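Local coordinates for protein iron transport multicopper oxidase FET3 (Saccharomyces cerevisiae, PDB 1ZPU) that oxidises ferrous to ferric iron with molecular oxygen, using four copper ions, so that the iron can be taken into the yeast cell by its permease, at residues E133-S138 with T186-R191; W180-D185 with M276-T281; W204-E209 with T246-A251. One frame throughout, in Å; residues are numbered along the deposited sequence.

How the interactions relate
All three contacts belong to the second plastocyanin-like domain, on the same side of the chain's centre and away from the copper sites. Interaction 1 pairs strands 133-142 and 187-194 in one sheet of the beta sandwich. Interactions 2 and 3 lie in the other sheet, where strand 271-277 sits between 179-181 and 250-256. Their centres are about 9 Å apart, and interaction 1 is about 13 Å from interaction 2 and 15 Å from interaction 3. Along the chain, interaction 1 alternates with interaction 2, whereas interaction 3 falls wholly between the two segments of interaction 2. The Tyr-188 and Leu-190 face of interaction 1 packs on Trp-180 and Ile-205 of the other sheet, and Tyr-278 OH bonds His-208 NE2, tying interactions 2 and 3.

Interaction 1. Residues E133-S138 with T186-R191; sequences EELSLS and TTYLLR. With NAG (2-acetamido-2-deoxy-beta-D-glucopyranose), chain G; NAG (2-acetamido-2-deoxy-beta-D-glucopyranose), chain B.
Arg-191 reaches back over the sheet from an extended chain (chi2 162°, chi3 -154°) to Glu-134 on the adjacent strand. Its NH2 makes a salt bridge of 2.6 Å to Glu-134 OE1; the oxygen lies in the guanidinium plane, but the nitrogen approaches from above the carboxylate plane. CD2 of Leu-189 rests over one guanidinium face, off-centre. Near the arginine side chain, Ser-136 OG donates a 2.6 Å hydrogen bond to O7 of the glycan NAG (chain G), bringing sugar, serine and arginine together.

Glu-133 and Leu-135 occupy the other face with Tyr-188. Glu-133 runs alongside the tyrosine, its CB 3.5 Å from Tyr-188 CE2, and CG also meets Thr-186 CG2; a bend at chi2 (-81°) then turns the carboxylate away. Between these two layers of side chains, strands 133-142 and 187-194 run parallel within a plastocyanin-like domain, joined by five backbone hydrogen bonds, among them Leu-189 N to Glu-133 O (2.7 Å) and Arg-191 N to Leu-135 O (2.9 Å). Leu-135 places CD2 4.0 Å from Tyr-188 CD2, while its CB and CD1 lie beside the core sugars of the glycan. The tyrosine hydroxyl is engaged by the backbone N of Gln-183, and its ring meets Trp-180 edge-to-face. Further along, Leu-137 CG packs on Leu-190 CD2 at 3.9 Å.

Interaction 2. Residues W180-D185 with M276-T281; sequences WEVQPD and MVYNKT. With NAG (2-acetamido-2-deoxy-beta-D-glucopyranose), chain C; NAG (2-acetamido-2-deoxy-beta-D-glucopyranose), chain B.
The ring of Tyr-278 carries Val-182 CG2 over the centre of one face, a CH-pi contact with the methyl 3.6 Å from the ring centroid and 12° off the normal. The other methyl of the same valine, CG1, sits 3.4 Å above the plane of the Trp-180 ring, again over its centre, so that one branched side chain fills the space between two aromatic faces. C8 of NAG (chain B) approaches the indole obliquely.

The setting is the margin of a plastocyanin-like beta sandwich, where the outermost strand 179-181 runs parallel to 271-277. Two backbone bonds hold the register: Val-277 N to Trp-180 O at 2.8 Å and Val-182 N to Val-277 O at 3.0 Å. Met-276, extended with CG anti to the backbone N (chi1 -171°), lies alongside Trp-180. Its CG comes within 3.9 Å of Trp-180 CE3 and its sulfur makes an oblique Met-aromatic contact with the six-membered ring, while the terminal CE packs on the methyls of Val-182. The Tyr-278 hydroxyl is bonded to His-208 NE2 and to the backbone N of Lys-243, which fixes the far end of the ring.

On the surface, Glu-181 crosses the aliphatic part of Lys-280, but their charged atoms do not touch. Beyond, Asn-279 forms an Asx turn through OD1 with Thr-281 N (3.0 Å), and its ND2 is covalently linked to C1 of NAG (chain C).

Interaction 3. Residues W204-E209 with T246-A251; sequences WIEDHE and TDKNFA
Two hydrogen bonds join Glu-206 to Ala-251, one at the backbone and one at the carboxylate of the glutamate. Its backbone N donates to Ala-251 O at 2.9 Å, nearly in line with the carbonyl, while Ala-251 N returns a 3.1 Å bond to Glu-206 OE2, which is met on the anti side of the carboxylate and somewhat out of its plane. With CG opposite the backbone N (chi1 178°) and the chain straight beyond it, the carboxylate is carried across to the Ala-251 amide. OE2 also lies against Ala-251 CB. An alanine in place of Glu-206 would remove the carboxylate, and the amide of Ala-251 would probably be left without this acceptor beside the strand end.

A third bond shapes the loop from within: His-208 ND1 donates to Glu-206 O at 2.9 Å, almost straight and in the plane of the imidazole. With ND1 and NE2 both engaged, the latter by the hydroxyl of Tyr-278, rotation of the ring is restricted.

The aromatic contact is T-shaped. His-208 turns its CE1 edge toward the face of Phe-250, with centroids 4.8 Å apart and planes at 82°, and CE1 stands 3.6 Å from Phe-250 CG. On the opposite face of the phenylalanine lies CD of Lys-248, off-centre.

Van der Waals contacts fill in around the ring. Asp-207 CB touches Phe-250 CE2 at 3.7 Å, and Glu-206 O lies close to Phe-250 CD2. The ammonium of Lys-248 is near the Glu-206 carboxylate without touching it.

Ile-205 to His-208 form a type II beta turn, closed by His-208 N to Ile-205 O, at the end of strand 201-205 where it runs antiparallel to 250-256 in the plastocyanin-like beta sandwich.

Interaction 1. Residues E133-S138 with T186-R191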
# COMPACT_ATOMS: atom_id res chain seq x y z
N GLU A 133 -23.25 2.50 14.81
CA GLU A 133 -22.50 1.25 14.76
C GLU A 133 -21.35 1.43 13.80
O GLU A 133 -21.35 2.35 12.98
CB GLU A 133 -23.35 0.10 14.23
CG GLU A 133 -24.70 -0.13 14.92
CD GLU A 133 -24.57 -0.89 16.22
OE1 GLU A 133 -23.52 -1.56 16.38
OE2 GLU A 133 -25.50 -0.82 17.05
N GLU A 134 -20.40 0.50 13.87
CA GLU A 134 -19.24 0.55 12.99
C GLU A 134 -18.71 -0.85 12.62
O GLU A 134 -18.80 -1.80 13.41
CB GLU A 134 -18.16 1.40 13.63
CG GLU A 134 -17.80 0.97 15.04
CD GLU A 134 -16.34 1.24 15.35
OE1 GLU A 134 -15.47 0.72 14.58
OE2 GLU A 134 -16.06 1.95 16.35
N LEU A 135 -18.18 -0.97 11.41
CA LEU A 135 -17.56 -2.21 10.91
C LEU A 135 -16.60 -1.89 9.76
O LEU A 135 -16.49 -0.74 9.33
CB LEU A 135 -18.62 -3.19 10.39
CG LEU A 135 -19.31 -2.87 9.06
CD1 LEU A 135 -19.82 -4.14 8.42
CD2 LEU A 135 -20.41 -1.87 9.27
N SER A 136 -15.92 -2.92 9.26
CA SER A 136 -15.09 -2.75 8.08
C SER A 136 -15.41 -3.82 7.05
O SER A 136 -16.01 -4.84 7.38
CB SER A 136 -13.60 -2.81 8.44
OG SER A 136 -13.30 -2.05 9.59
N LEU A 137 -15.01 -3.56 5.81
CA LEU A 137 -15.03 -4.58 4.79
C LEU A 137 -13.66 -4.56 4.15
O LEU A 137 -13.18 -3.50 3.74
CB LEU A 137 -16.08 -4.28 3.74
CG LEU A 137 -17.54 -4.13 4.14
CD1 LEU A 137 -18.31 -3.81 2.89
CD2 LEU A 137 -18.08 -5.39 4.78
N SER A 138 -13.02 -5.73 4.08
CA SER A 138 -11.73 -5.86 3.43
C SER A 138 -11.93 -6.44 2.04
O SER A 138 -12.09 -7.66 1.89
CB SER A 138 -10.83 -6.81 4.22
OG SER A 138 -10.57 -6.33 5.53
N THR A 186 -30.45 3.31 10.92
CA THR A 186 -29.21 3.31 11.69
C THR A 186 -28.07 3.83 10.83
O THR A 186 -27.98 3.53 9.64
CB THR A 186 -28.91 1.89 12.26
OG1 THR A 186 -30.01 1.45 13.06
CG2 THR A 186 -27.66 1.89 13.11
N THR A 187 -27.23 4.66 11.43
CA THR A 187 -26.05 5.16 10.74
C THR A 187 -24.88 4.26 11.08
O THR A 187 -24.50 4.12 12.25
CB THR A 187 -25.72 6.61 11.15
OG1 THR A 187 -26.78 7.49 10.74
CG2 THR A 187 -24.41 7.08 10.51
N TYR A 188 -24.30 3.64 10.05
CA TYR A 188 -23.13 2.78 10.20
C TYR A 188 -21.89 3.49 9.72
O TYR A 188 -21.90 4.12 8.66
CB TYR A 188 -23.31 1.49 9.41
CG TYR A 188 -24.28 0.53 10.04
CD1 TYR A 188 -25.66 0.66 9.84
CD2 TYR A 188 -23.82 -0.52 10.84
CE1 TYR A 188 -26.55 -0.24 10.43
CE2 TYR A 188 -24.71 -1.41 11.43
CZ TYR A 188 -26.06 -1.27 11.22
OH TYR A 188 -26.94 -2.15 11.81
N LEU A 189 -20.82 3.40 10.50
CA LEU A 189 -19.50 3.78 10.01
C LEU A 189 -18.87 2.55 9.33
O LEU A 189 -18.57 1.53 9.97
CB LEU A 189 -18.61 4.33 11.13
CG LEU A 189 -17.29 4.97 10.71
CD1 LEU A 189 -17.51 6.37 10.19
CD2 LEU A 189 -16.29 4.99 11.85
N LEU A 190 -18.70 2.65 8.02
CA LEU A 190 -18.24 1.53 7.23
C LEU A 190 -16.83 1.84 6.73
O LEU A 190 -16.64 2.77 5.93
CB LEU A 190 -19.23 1.32 6.08
CG LEU A 190 -19.30 -0.00 5.33
CD1 LEU A 190 -20.41 0.05 4.31
CD2 LEU A 190 -18.00 -0.30 4.65
N ARG A 191 -15.85 1.08 7.20
CA ARG A 191 -14.47 1.22 6.75
C ARG A 191 -14.21 0.30 5.57
O ARG A 191 -14.14 -0.92 5.74
CB ARG A 191 -13.48 0.87 7.86
CG ARG A 191 -13.67 1.60 9.16
CD ARG A 191 -12.93 0.86 10.24
NE ARG A 191 -13.51 1.10 11.55
CZ ARG A 191 -13.16 2.12 12.33
NH1 ARG A 191 -12.20 2.97 11.93
NH2 ARG A 191 -13.75 2.29 13.51
C1 NAG G . -15.87 -5.62 12.90
C2 NAG G . -15.23 -4.41 13.56
C3 NAG G . -15.70 -4.30 15.01
C4 NAG G . -17.22 -4.38 15.17
C5 NAG G . -17.78 -5.52 14.32
C6 NAG G . -19.30 -5.43 14.22
C7 NAG G . -13.02 -3.74 12.79
C8 NAG G . -11.56 -4.09 12.78
N2 NAG G . -13.79 -4.50 13.57
O3 NAG G . -15.21 -3.11 15.57
O4 NAG G . -17.48 -4.70 16.52
O5 NAG G . -17.27 -5.49 13.01
O6 NAG G . -19.76 -6.47 13.39
O7 NAG G . -13.46 -2.81 12.11
C1 NAG B . -15.60 -7.88 8.08
C2 NAG B . -16.91 -7.88 8.88
C3 NAG B . -16.89 -6.79 9.95
C4 NAG B . -15.61 -6.82 10.80
C5 NAG B . -14.40 -6.90 9.90
C6 NAG B . -13.20 -7.18 10.77
C7 NAG B . -19.12 -8.48 8.00
C8 NAG B . -20.36 -8.03 7.26
N2 NAG B . -18.04 -7.69 7.99
O3 NAG B . -17.99 -6.98 10.79
O4 NAG B . -15.43 -5.61 11.53
O5 NAG B . -14.53 -7.97 9.00
O6 NAG B . -12.02 -7.17 10.02
O7 NAG B . -19.13 -9.55 8.59

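Interaction 2. Residues W180-D185 with M276-T281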
# COMPACT_ATOMS: atom_id res chain seq x y z
N TRP A 180 -24.23 -9.09 5.47
CA TRP A 180 -24.16 -8.00 6.43
C TRP A 180 -25.57 -7.72 6.95
O TRP A 180 -26.42 -7.18 6.23
CB TRP A 180 -23.51 -6.77 5.80
CG TRP A 180 -23.46 -5.56 6.68
CD1 TRP A 180 -23.31 -5.53 8.03
CD2 TRP A 180 -23.52 -4.20 6.26
NE1 TRP A 180 -23.28 -4.24 8.49
CE2 TRP A 180 -23.40 -3.40 7.42
CE3 TRP A 180 -23.67 -3.57 5.02
CZ2 TRP A 180 -23.44 -2.00 7.38
CZ3 TRP A 180 -23.71 -2.17 4.97
CH2 TRP A 180 -23.59 -1.40 6.15
N GLU A 181 -25.81 -8.13 8.18
CA GLU A 181 -27.12 -7.96 8.83
C GLU A 181 -27.25 -6.56 9.42
O GLU A 181 -26.48 -6.19 10.30
CB GLU A 181 -27.28 -8.97 9.96
CG GLU A 181 -26.83 -10.37 9.61
CD GLU A 181 -27.69 -11.41 10.30
OE1 GLU A 181 -28.25 -12.27 9.59
OE2 GLU A 181 -27.82 -11.35 11.56
N VAL A 182 -28.23 -5.80 8.96
CA VAL A 182 -28.36 -4.42 9.43
C VAL A 182 -29.61 -4.19 10.24
O VAL A 182 -30.51 -5.02 10.22
CB VAL A 182 -28.27 -3.37 8.28
CG1 VAL A 182 -26.85 -3.33 7.71
CG2 VAL A 182 -29.31 -3.63 7.21
N GLN A 183 -29.66 -3.07 10.95
CA GLN A 183 -30.87 -2.62 11.65
C GLN A 183 -31.45 -1.41 10.92
O GLN A 183 -30.70 -0.60 10.38
CB GLN A 183 -30.54 -2.21 13.09
CG GLN A 183 -30.00 -3.32 13.95
CD GLN A 183 -31.07 -4.31 14.36
OE1 GLN A 183 -32.21 -3.93 14.68
NE2 GLN A 183 -30.72 -5.58 14.35
N PRO A 184 -32.78 -1.28 10.90
CA PRO A 184 -33.40 -0.14 10.21
C PRO A 184 -33.01 1.19 10.85
O PRO A 184 -32.71 1.24 12.04
CB PRO A 184 -34.89 -0.38 10.41
CG PRO A 184 -34.98 -1.24 11.64
CD PRO A 184 -33.79 -2.15 11.53
N ASP A 185 -33.03 2.26 10.05
CA ASP A 185 -32.82 3.62 10.55
C ASP A 185 -31.59 3.72 11.45
O ASP A 185 -31.66 4.15 12.60
CB ASP A 185 -34.07 4.14 11.28
CG ASP A 185 -33.94 5.59 11.72
OD1 ASP A 185 -33.40 6.40 10.93
OD2 ASP A 185 -34.37 5.93 12.85
N MET A 276 -26.56 -7.01 1.80
CA MET A 276 -27.04 -6.19 2.90
C MET A 276 -28.45 -6.68 3.28
O MET A 276 -29.43 -6.48 2.55
CB MET A 276 -27.05 -4.71 2.51
CG MET A 276 -27.33 -3.79 3.66
SD MET A 276 -27.17 -2.09 3.10
CE MET A 276 -27.94 -1.19 4.44
N VAL A 277 -28.51 -7.34 4.44
CA VAL A 277 -29.71 -8.06 4.87
C VAL A 277 -30.49 -7.31 5.95
O VAL A 277 -30.06 -7.21 7.09
CB VAL A 277 -29.36 -9.48 5.37
CG1 VAL A 277 -30.61 -10.23 5.73
CG2 VAL A 277 -28.59 -10.27 4.32
N TYR A 278 -31.66 -6.79 5.58
CA TYR A 278 -32.56 -6.18 6.53
C TYR A 278 -33.48 -7.26 7.08
O TYR A 278 -33.90 -7.19 8.22
CB TYR A 278 -33.41 -5.09 5.88
CG TYR A 278 -32.74 -3.76 5.59
CD1 TYR A 278 -31.78 -3.64 4.59
CD2 TYR A 278 -33.11 -2.62 6.29
CE1 TYR A 278 -31.18 -2.43 4.32
CE2 TYR A 278 -32.52 -1.39 6.02
CZ TYR A 278 -31.56 -1.30 5.04
OH TYR A 278 -30.97 -0.09 4.77
N ASN A 279 -33.79 -8.24 6.24
CA ASN A 279 -34.73 -9.30 6.59
C ASN A 279 -34.12 -10.67 6.33
O ASN A 279 -33.84 -11.04 5.19
CB ASN A 279 -36.03 -9.12 5.79
CG ASN A 279 -37.12 -10.06 6.24
OD1 ASN A 279 -36.85 -11.08 6.88
ND2 ASN A 279 -38.36 -9.71 5.91
N LYS A 280 -33.91 -11.42 7.41
CA LYS A 280 -33.18 -12.68 7.35
C LYS A 280 -33.91 -13.76 6.58
O LYS A 280 -33.34 -14.79 6.24
CB LYS A 280 -32.89 -13.19 8.76
CG LYS A 280 -31.76 -12.46 9.46
CD LYS A 280 -30.90 -13.41 10.29
CE LYS A 280 -31.66 -13.91 11.50
NZ LYS A 280 -32.32 -12.76 12.20
N THR A 281 -35.16 -13.47 6.25
CA THR A 281 -36.07 -14.48 5.78
C THR A 281 -36.47 -14.16 4.33
O THR A 281 -36.94 -15.04 3.60
CB THR A 281 -37.20 -14.53 6.79
OG1 THR A 281 -37.27 -15.84 7.34
CG2 THR A 281 -38.51 -14.08 6.23
C1 NAG C . -39.31 -10.79 5.77
C2 NAG C . -40.46 -10.37 6.68
C3 NAG C . -41.63 -11.34 6.53
C4 NAG C . -42.05 -11.36 5.06
C5 NAG C . -40.83 -11.74 4.22
C6 NAG C . -41.11 -11.74 2.73
C7 NAG C . -40.11 -9.17 8.76
C8 NAG C . -40.80 -9.27 10.09
N2 NAG C . -40.04 -10.31 8.07
O3 NAG C . -42.68 -10.95 7.38
O4 NAG C . -43.08 -12.31 4.87
O5 NAG C . -39.79 -10.83 4.44
O6 NAG C . -40.06 -12.46 2.14
O7 NAG C . -39.66 -8.07 8.36
C1 NAG B . -15.60 -7.88 8.08
C2 NAG B . -16.91 -7.88 8.88
C3 NAG B . -16.89 -6.79 9.95
C4 NAG B . -15.61 -6.82 10.80
C5 NAG B . -14.40 -6.90 9.90
C6 NAG B . -13.20 -7.18 10.77
C7 NAG B . -19.12 -8.48 8.00
C8 NAG B . -20.36 -8.03 7.26
N2 NAG B . -18.04 -7.69 7.99
O3 NAG B . -17.99 -6.98 10.79
O4 NAG B . -15.43 -5.61 11.53
O5 NAG B . -14.53 -7.97 9.00
O6 NAG B . -12.02 -7.17 10.02
O7 NAG B . -19.13 -9.55 8.59

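Interaction 3. Residues W204-E209 with T246-A251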
# COMPACT_ATOMS: atom_id res chain seq x y z
N TRP A 204 -20.01 -0.32 -4.52
CA TRP A 204 -21.27 0.37 -4.27
C TRP A 204 -22.33 -0.51 -3.62
O TRP A 204 -22.24 -1.74 -3.66
CB TRP A 204 -21.82 1.00 -5.55
CG TRP A 204 -22.38 0.05 -6.58
CD1 TRP A 204 -23.69 -0.28 -6.75
CD2 TRP A 204 -21.65 -0.67 -7.59
NE1 TRP A 204 -23.83 -1.15 -7.82
CE2 TRP A 204 -22.59 -1.41 -8.35
CE3 TRP A 204 -20.29 -0.76 -7.94
CZ2 TRP A 204 -22.22 -2.22 -9.43
CZ3 TRP A 204 -19.92 -1.57 -9.00
CH2 TRP A 204 -20.89 -2.29 -9.74
N ILE A 205 -23.33 0.15 -3.03
CA ILE A 205 -24.42 -0.52 -2.35
C ILE A 205 -25.72 -0.12 -3.05
O ILE A 205 -26.04 1.06 -3.14
CB ILE A 205 -24.47 -0.10 -0.87
CG1 ILE A 205 -23.13 -0.38 -0.19
CG2 ILE A 205 -25.59 -0.81 -0.13
CD1 ILE A 205 -22.99 0.24 1.18
N GLU A 206 -26.45 -1.11 -3.56
CA GLU A 206 -27.74 -0.90 -4.20
C GLU A 206 -28.62 -0.01 -3.35
O GLU A 206 -28.80 -0.27 -2.16
CB GLU A 206 -28.42 -2.23 -4.47
CG GLU A 206 -29.78 -2.12 -5.10
CD GLU A 206 -30.52 -3.45 -5.15
OE1 GLU A 206 -31.70 -3.44 -5.55
OE2 GLU A 206 -29.93 -4.49 -4.79
N ASP A 207 -29.13 1.06 -3.97
CA ASP A 207 -30.07 2.02 -3.36
C ASP A 207 -29.62 2.67 -2.05
O ASP A 207 -30.47 3.14 -1.28
CB ASP A 207 -31.44 1.38 -3.15
CG ASP A 207 -32.22 1.30 -4.43
OD1 ASP A 207 -32.48 0.17 -4.92
OD2 ASP A 207 -32.55 2.39 -4.95
N HIS A 208 -28.32 2.70 -1.79
CA HIS A 208 -27.80 3.39 -0.61
C HIS A 208 -26.67 4.32 -1.00
O HIS A 208 -25.68 3.90 -1.59
CB HIS A 208 -27.26 2.39 0.42
CG HIS A 208 -28.31 1.60 1.14
ND1 HIS A 208 -29.07 0.64 0.53
CD2 HIS A 208 -28.68 1.60 2.44
CE1 HIS A 208 -29.89 0.09 1.41
NE2 HIS A 208 -29.67 0.67 2.58
N GLU A 209 -26.80 5.59 -0.65
CA GLU A 209 -25.72 6.54 -0.83
C GLU A 209 -24.64 6.33 0.22
O GLU A 209 -24.90 5.77 1.29
CB GLU A 209 -26.25 7.97 -0.76
CG GLU A 209 -26.70 8.49 -2.11
CD GLU A 209 -27.49 9.78 -2.03
OE1 GLU A 209 -27.60 10.36 -0.93
OE2 GLU A 209 -28.01 10.20 -3.09
N THR A 246 -37.83 -2.94 6.84
CA THR A 246 -37.19 -4.23 7.00
C THR A 246 -37.76 -5.21 5.96
O THR A 246 -37.70 -6.42 6.12
CB THR A 246 -37.36 -4.72 8.46
OG1 THR A 246 -36.64 -3.84 9.32
CG2 THR A 246 -36.81 -6.14 8.68
N ASP A 247 -38.29 -4.66 4.87
CA ASP A 247 -39.00 -5.49 3.91
C ASP A 247 -38.11 -6.10 2.82
O ASP A 247 -38.36 -7.23 2.39
CB ASP A 247 -40.21 -4.74 3.33
CG ASP A 247 -39.85 -3.84 2.16
OD1 ASP A 247 -38.91 -3.02 2.28
OD2 ASP A 247 -40.53 -3.95 1.11
N LYS A 248 -37.07 -5.39 2.40
CA LYS A 248 -36.24 -5.81 1.27
C LYS A 248 -34.75 -5.94 1.62
O LYS A 248 -34.26 -5.25 2.51
CB LYS A 248 -36.40 -4.83 0.11
CG LYS A 248 -35.86 -5.34 -1.20
CD LYS A 248 -35.44 -4.19 -2.10
CE LYS A 248 -35.04 -4.70 -3.48
NZ LYS A 248 -36.26 -5.06 -4.26
N ASN A 249 -34.05 -6.82 0.92
CA ASN A 249 -32.58 -6.88 1.03
C ASN A 249 -31.87 -6.26 -0.18
O ASN A 249 -32.40 -6.23 -1.29
CB ASN A 249 -32.07 -8.30 1.27
CG ASN A 249 -32.59 -8.91 2.57
OD1 ASN A 249 -32.56 -8.28 3.62
ND2 ASN A 249 -33.07 -10.14 2.48
N PHE A 250 -30.66 -5.78 0.05
CA PHE A 250 -29.94 -5.01 -0.96
C PHE A 250 -28.57 -5.58 -1.26
O PHE A 250 -27.92 -6.18 -0.40
CB PHE A 250 -29.80 -3.57 -0.49
CG PHE A 250 -31.10 -2.87 -0.32
CD1 PHE A 250 -31.81 -2.96 0.87
CD2 PHE A 250 -31.62 -2.09 -1.35
CE1 PHE A 250 -33.01 -2.30 1.02
CE2 PHE A 250 -32.81 -1.42 -1.20
CZ PHE A 250 -33.50 -1.53 -0.01
N ALA A 251 -28.12 -5.39 -2.49
CA ALA A 251 -26.86 -5.95 -2.94
C ALA A 251 -25.68 -5.04 -2.59
O ALA A 251 -25.72 -3.83 -2.85
CB ALA A 251 -26.92 -6.17 -4.43